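Local coordinates for protein adhesin (PDB 6VT2) that probably mediates bacterial attachment to host surfaces by binding sialylated glycans through two Siglec-like modules, at residues Q323-T336 with A351-P365. Numbering follows the deposited sequence.
Sequences QTDKYTPNNPGSLT and AIEEKVRAANTGNLP. With CA (calcium ion), chain G.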
loop_
_atom_site.group_PDB
_atom_site.type_symbol
_atom_site.label_atom_id
_atom_site.label_comp_id
_atom_site.label_asym_id
_atom_site.label_seq_id
_atom_site.Cartn_x
_atom_site.Cartn_y
_atom_site.Cartn_z
ATOM N N GLN A 323 -0.286 23.134 33.922
ATOM C CA GLN A 323 0.912 23.512 33.178
ATOM C C GLN A 323 2.194 23.328 33.958
ATOM O O GLN A 323 3.239 23.037 33.350
ATOM C CB GLN A 323 0.797 24.957 32.695
ATOM C CG GLN A 323 -0.153 25.032 31.527
ATOM C CD GLN A 323 -0.268 26.405 30.960
ATOM O OE1 GLN A 323 0.711 27.217 31.026
ATOM N NE2 GLN A 323 -1.444 26.734 30.441
ATOM N N THR A 324 2.143 23.503 35.256
ATOM C CA THR A 324 3.359 23.319 36.007
ATOM C C THR A 324 3.885 21.914 35.846
ATOM O O THR A 324 5.078 21.701 36.032
ATOM C CB THR A 324 3.159 23.703 37.468
ATOM O OG1 THR A 324 4.452 23.607 38.081
ATOM C CG2 THR A 324 2.206 22.795 38.184
ATOM N N ASP A 325 3.043 20.954 35.455
ATOM C CA ASP A 325 3.525 19.609 35.275
ATOM C C ASP A 325 4.432 19.479 34.058
ATOM O O ASP A 325 5.204 18.515 33.981
ATOM C CB ASP A 325 2.340 18.657 35.147
ATOM C CG ASP A 325 1.572 18.478 36.382
ATOM O OD1 ASP A 325 1.913 19.070 37.411
ATOM O OD2 ASP A 325 0.538 17.752 36.310
ATOM N N LYS A 326 4.382 20.404 33.104
ATOM C CA LYS A 326 5.303 20.311 31.988
ATOM C C LYS A 326 6.383 21.358 31.940
ATOM O O LYS A 326 7.227 21.273 31.062
ATOM C CB LYS A 326 4.553 20.345 30.664
ATOM C CG LYS A 326 3.826 21.578 30.457
ATOM C CD LYS A 326 3.240 21.631 28.960
ATOM C CE LYS A 326 4.214 21.940 27.931
ATOM N NZ LYS A 326 3.597 22.240 26.607
ATOM N N TYR A 327 6.347 22.362 32.787
ATOM C CA TYR A 327 7.337 23.425 32.794
ATOM C C TYR A 327 8.177 23.356 34.048
ATOM O O TYR A 327 7.649 23.194 35.142
ATOM C CB TYR A 327 6.636 24.820 32.777
ATOM C CG TYR A 327 5.956 25.028 31.456
ATOM C CD1 TYR A 327 6.692 25.051 30.273
ATOM C CD2 TYR A 327 4.592 25.186 31.370
ATOM C CE1 TYR A 327 6.079 25.194 29.056
ATOM C CE2 TYR A 327 3.976 25.298 30.170
ATOM C CZ TYR A 327 4.712 25.327 29.006
ATOM O OH TYR A 327 4.105 25.452 27.758
ATOM N N THR A 328 9.480 23.574 33.890
ATOM C CA THR A 328 10.405 23.718 35.006
ATOM C C THR A 328 11.150 25.024 34.796
ATOM O O THR A 328 11.841 25.160 33.768
ATOM C CB THR A 328 11.377 22.554 35.017
ATOM O OG1 THR A 328 10.624 21.362 35.233
ATOM C CG2 THR A 328 12.366 22.706 36.136
ATOM N N PRO A 329 11.032 25.976 35.730
ATOM C CA PRO A 329 11.795 27.218 35.603
ATOM C C PRO A 329 13.292 26.974 35.601
ATOM O O PRO A 329 13.800 26.119 36.327
ATOM C CB PRO A 329 11.352 28.042 36.815
ATOM C CG PRO A 329 10.077 27.418 37.238
ATOM C CD PRO A 329 10.119 25.992 36.890
ATOM N N ASN A 330 13.978 27.784 34.792
ATOM C CA ASN A 330 15.422 27.983 34.895
ATOM C C ASN A 330 15.728 28.983 35.982
ATOM O O ASN A 330 14.982 29.936 36.199
ATOM C CB ASN A 330 15.992 28.490 33.592
ATOM C CG ASN A 330 15.814 27.470 32.458
ATOM O OD1 ASN A 330 15.836 26.264 32.681
ATOM N ND2 ASN A 330 15.592 27.956 31.293
ATOM N N ASN A 331 16.812 28.715 36.693
ATOM C CA ASN A 331 17.268 29.629 37.704
ATOM C C ASN A 331 17.942 30.818 37.068
ATOM O O ASN A 331 18.446 30.734 35.957
ATOM C CB ASN A 331 18.232 28.905 38.615
ATOM C CG ASN A 331 17.582 27.763 39.312
ATOM O OD1 ASN A 331 18.109 26.635 39.361
ATOM N ND2 ASN A 331 16.433 28.015 39.850
ATOM N N PRO A 332 17.994 31.939 37.766
ATOM C CA PRO A 332 18.700 33.108 37.226
ATOM C C PRO A 332 20.197 32.881 37.112
ATOM O O PRO A 332 20.789 32.069 37.821
ATOM C CB PRO A 332 18.388 34.213 38.236
ATOM C CG PRO A 332 18.016 33.561 39.413
ATOM C CD PRO A 332 17.385 32.205 39.074
ATOM N N GLY A 333 20.790 33.591 36.163
ATOM C CA GLY A 333 22.172 33.373 35.834
ATOM C C GLY A 333 23.109 33.872 36.897
ATOM O O GLY A 333 24.224 33.367 37.011
ATOM N N SER A 334 22.646 34.796 37.719
ATOM C CA SER A 334 23.416 35.261 38.857
ATOM C C SER A 334 22.448 35.548 39.988
ATOM O O SER A 334 21.239 35.728 39.789
ATOM C CB SER A 334 24.258 36.503 38.548
ATOM O OG SER A 334 23.425 37.544 38.172
ATOM N N LEU A 335 22.994 35.496 41.192
ATOM C CA LEU A 335 22.264 35.938 42.358
ATOM C C LEU A 335 22.218 37.446 42.372
ATOM O O LEU A 335 22.967 38.121 41.683
ATOM C CB LEU A 335 22.914 35.426 43.626
ATOM C CG LEU A 335 23.168 33.939 43.671
ATOM C CD1 LEU A 335 23.868 33.612 44.970
ATOM C CD2 LEU A 335 21.884 33.144 43.560
ATOM N N THR A 336 21.255 37.969 43.116
ATOM C CA THR A 336 21.063 39.398 43.304
ATOM C C THR A 336 21.402 39.761 44.738
ATOM O O THR A 336 20.936 39.108 45.673
ATOM C CB THR A 336 19.628 39.770 43.009
ATOM O OG1 THR A 336 19.402 39.482 41.619
ATOM C CG2 THR A 336 19.306 41.189 43.245
ATOM N N ALA A 351 15.045 43.468 40.435
ATOM C CA ALA A 351 16.216 42.920 39.789
ATOM C C ALA A 351 16.115 41.413 39.676
ATOM O O ALA A 351 16.556 40.839 38.671
ATOM C CB ALA A 351 17.474 43.275 40.586
ATOM N N ILE A 352 15.569 40.755 40.711
ATOM C CA ILE A 352 15.422 39.298 40.677
ATOM C C ILE A 352 14.438 38.906 39.598
ATOM O O ILE A 352 14.663 37.971 38.806
ATOM C CB ILE A 352 15.004 38.752 42.049
ATOM C CG1 ILE A 352 16.171 38.790 43.030
ATOM C CG2 ILE A 352 14.511 37.330 41.919
ATOM C CD1 ILE A 352 15.721 38.579 44.427
ATOM N N GLU A 353 13.311 39.605 39.579
ATOM C CA GLU A 353 12.313 39.257 38.598
ATOM C C GLU A 353 12.909 39.343 37.201
ATOM O O GLU A 353 12.659 38.463 36.381
ATOM C CB GLU A 353 11.094 40.143 38.715
ATOM C CG GLU A 353 9.999 39.641 37.768
ATOM C CD GLU A 353 8.747 40.462 37.718
ATOM O OE1 GLU A 353 8.098 40.426 36.638
ATOM O OE2 GLU A 353 8.415 41.126 38.729
ATOM N N GLU A 354 13.742 40.356 36.930
ATOM C CA GLU A 354 14.305 40.520 35.591
ATOM C C GLU A 354 15.234 39.365 35.250
ATOM O O GLU A 354 15.267 38.886 34.109
ATOM C CB GLU A 354 15.044 41.859 35.482
ATOM C CG GLU A 354 15.879 42.022 34.249
ATOM C CD GLU A 354 15.088 41.776 32.978
ATOM O OE1 GLU A 354 15.734 41.453 31.944
ATOM O OE2 GLU A 354 13.835 41.925 33.008
ATOM N N LYS A 355 16.013 38.922 36.211
ATOM C CA LYS A 355 16.923 37.828 35.939
ATOM C C LYS A 355 16.171 36.531 35.736
ATOM O O LYS A 355 16.574 35.705 34.902
ATOM C CB LYS A 355 17.902 37.662 37.071
ATOM C CG LYS A 355 18.906 38.830 37.222
ATOM C CD LYS A 355 19.889 38.601 38.340
ATOM C CE LYS A 355 20.774 39.765 38.468
ATOM N NZ LYS A 355 21.869 39.567 39.500
ATOM N N VAL A 356 15.102 36.333 36.521
ATOM C CA VAL A 356 14.298 35.127 36.334
ATOM C C VAL A 356 13.591 35.168 34.986
ATOM O O VAL A 356 13.604 34.171 34.246
ATOM C CB VAL A 356 13.301 34.956 37.483
ATOM C CG1 VAL A 356 12.344 33.868 37.152
ATOM C CG2 VAL A 356 13.977 34.681 38.762
ATOM N N ARG A 357 13.106 36.343 34.603
ATOM C CA ARG A 357 12.451 36.517 33.315
ATOM C C ARG A 357 13.410 36.172 32.195
ATOM O O ARG A 357 13.095 35.353 31.303
ATOM C CB ARG A 357 11.961 37.960 33.209
ATOM C CG ARG A 357 11.158 38.272 31.912
ATOM C CD ARG A 357 11.280 39.744 31.540
ATOM N NE ARG A 357 12.654 40.091 31.177
ATOM C CZ ARG A 357 13.297 39.677 30.079
ATOM N NH1 ARG A 357 12.697 38.902 29.178
ATOM N NH2 ARG A 357 14.562 40.037 29.889
ATOM N N ALA A 358 14.583 36.798 32.234
ATOM C CA ALA A 358 15.577 36.598 31.184
ATOM C C ALA A 358 15.980 35.140 31.071
ATOM O O ALA A 358 16.279 34.668 29.977
ATOM C CB ALA A 358 16.819 37.451 31.442
ATOM N N ALA A 359 16.049 34.426 32.191
ATOM C CA ALA A 359 16.488 33.041 32.196
ATOM C C ALA A 359 15.438 32.097 31.647
ATOM O O ALA A 359 15.736 30.904 31.440
ATOM C CB ALA A 359 16.851 32.607 33.614
ATOM N N ASN A 360 14.235 32.589 31.453
ATOM C CA ASN A 360 13.151 31.697 31.129
ATOM C C ASN A 360 12.445 32.043 29.842
ATOM O O ASN A 360 11.519 31.320 29.464
ATOM C CB ASN A 360 12.150 31.636 32.262
ATOM C CG ASN A 360 12.650 30.774 33.331
ATOM O OD1 ASN A 360 12.660 29.589 33.153
ATOM N ND2 ASN A 360 13.227 31.366 34.400
ATOM N N THR A 361 12.841 33.099 29.144
ATOM C CA THR A 361 12.280 33.315 27.816
ATOM C C THR A 361 12.622 32.125 26.911
ATOM O O THR A 361 13.731 31.582 26.939
ATOM C CB THR A 361 12.781 34.630 27.235
ATOM O OG1 THR A 361 14.203 34.692 27.307
ATOM C CG2 THR A 361 12.223 35.811 28.037
ATOM N N GLY A 362 11.619 31.639 26.164
ATOM C CA GLY A 362 11.803 30.442 25.378
ATOM C C GLY A 362 11.608 29.142 26.116
ATOM O O GLY A 362 11.572 28.088 25.467
ATOM N N ASN A 363 11.439 29.182 27.440
ATOM C CA ASN A 363 11.210 28.005 28.251
ATOM C C ASN A 363 9.807 27.994 28.830
ATOM O O ASN A 363 9.033 27.103 28.538
ATOM C CB ASN A 363 12.248 27.977 29.368
ATOM C CG ASN A 363 12.027 26.861 30.329
ATOM O OD1 ASN A 363 11.698 25.746 29.937
ATOM N ND2 ASN A 363 12.151 27.156 31.617
ATOM N N LEU A 364 9.476 28.957 29.643
ATOM C CA LEU A 364 8.146 29.077 30.219
ATOM C C LEU A 364 7.243 29.835 29.283
ATOM O O LEU A 364 7.721 30.532 28.400
ATOM C CB LEU A 364 8.233 29.806 31.542
ATOM C CG LEU A 364 9.197 29.178 32.533
ATOM C CD1 LEU A 364 9.204 29.964 33.825
ATOM C CD2 LEU A 364 8.881 27.755 32.717
ATOM N N PRO A 365 5.933 29.733 29.496
ATOM C CA PRO A 365 4.986 30.510 28.703
ATOM C C PRO A 365 5.322 31.979 28.768
ATOM O O PRO A 365 5.792 32.475 29.789
ATOM C CB PRO A 365 3.636 30.185 29.336
ATOM C CG PRO A 365 3.831 28.845 29.907
ATOM C CD PRO A 365 5.249 28.816 30.424
HETATM CA CA CA G . 6.811 22.649 37.355
HETATM O O HOH W 1 10.299 23.748 31.217
HETATM O O HOH W 2 7.951 20.581 36.552
HETATM O O HOH W 3 19.170 35.334 34.381
HETATM O O HOH W 4 6.173 21.031 39.029
HETATM O O HOH W 5 9.050 22.466 38.041
#
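Asn360 and Asn330 join the C-terminal part of helix 346-360 to the extended chain beside it. The Asn360 carboxamide reads one residue's backbone with both ends: OD1 takes Asn330 N on a lone pair at 2.8 Å, while ND2 gives to Asn330 O (2.9 Å) and also to Val356 O. Asn363 ND2 is a further donor to OD1, and together these bonds fix the amide's rotation; its other proton goes to Thr328 O, nearly straight at 173°. Asparagine suits 360 and 363 because a short amide both donates and accepts, Asn363 OD1 taking a water that also accepts from Thr328 N. The short Asn330 side chain brings ND2 to Ala359 O (3.0 Å), nearly in line with that C=O.

The extended Lys355 chain is long enough to bring one ammonium to three oxygens: Ser334 OG (2.9 Å) and, through weak bonds, Leu335 O and Thr336 OG1. Tyr327 OH is hydrogen-bonded to Glu220.

Apolar packing flanks this network. Pro365 CD sits over the centre of the Tyr327 ring, 3.6 Å from the centroid, a CH-pi contact; Leu364 CD2 touches Tyr327 CB. Farther along, Pro332 CB rests on Lys355 CB, and Thr336 CB meets Ile352 CG1 at 3.6 Å.

Tyr327 O and Thr324, with Asp393, bind calcium near the junction of the Siglec-like and atypical Rib regions, where the Rib helix packs against loop 323-336.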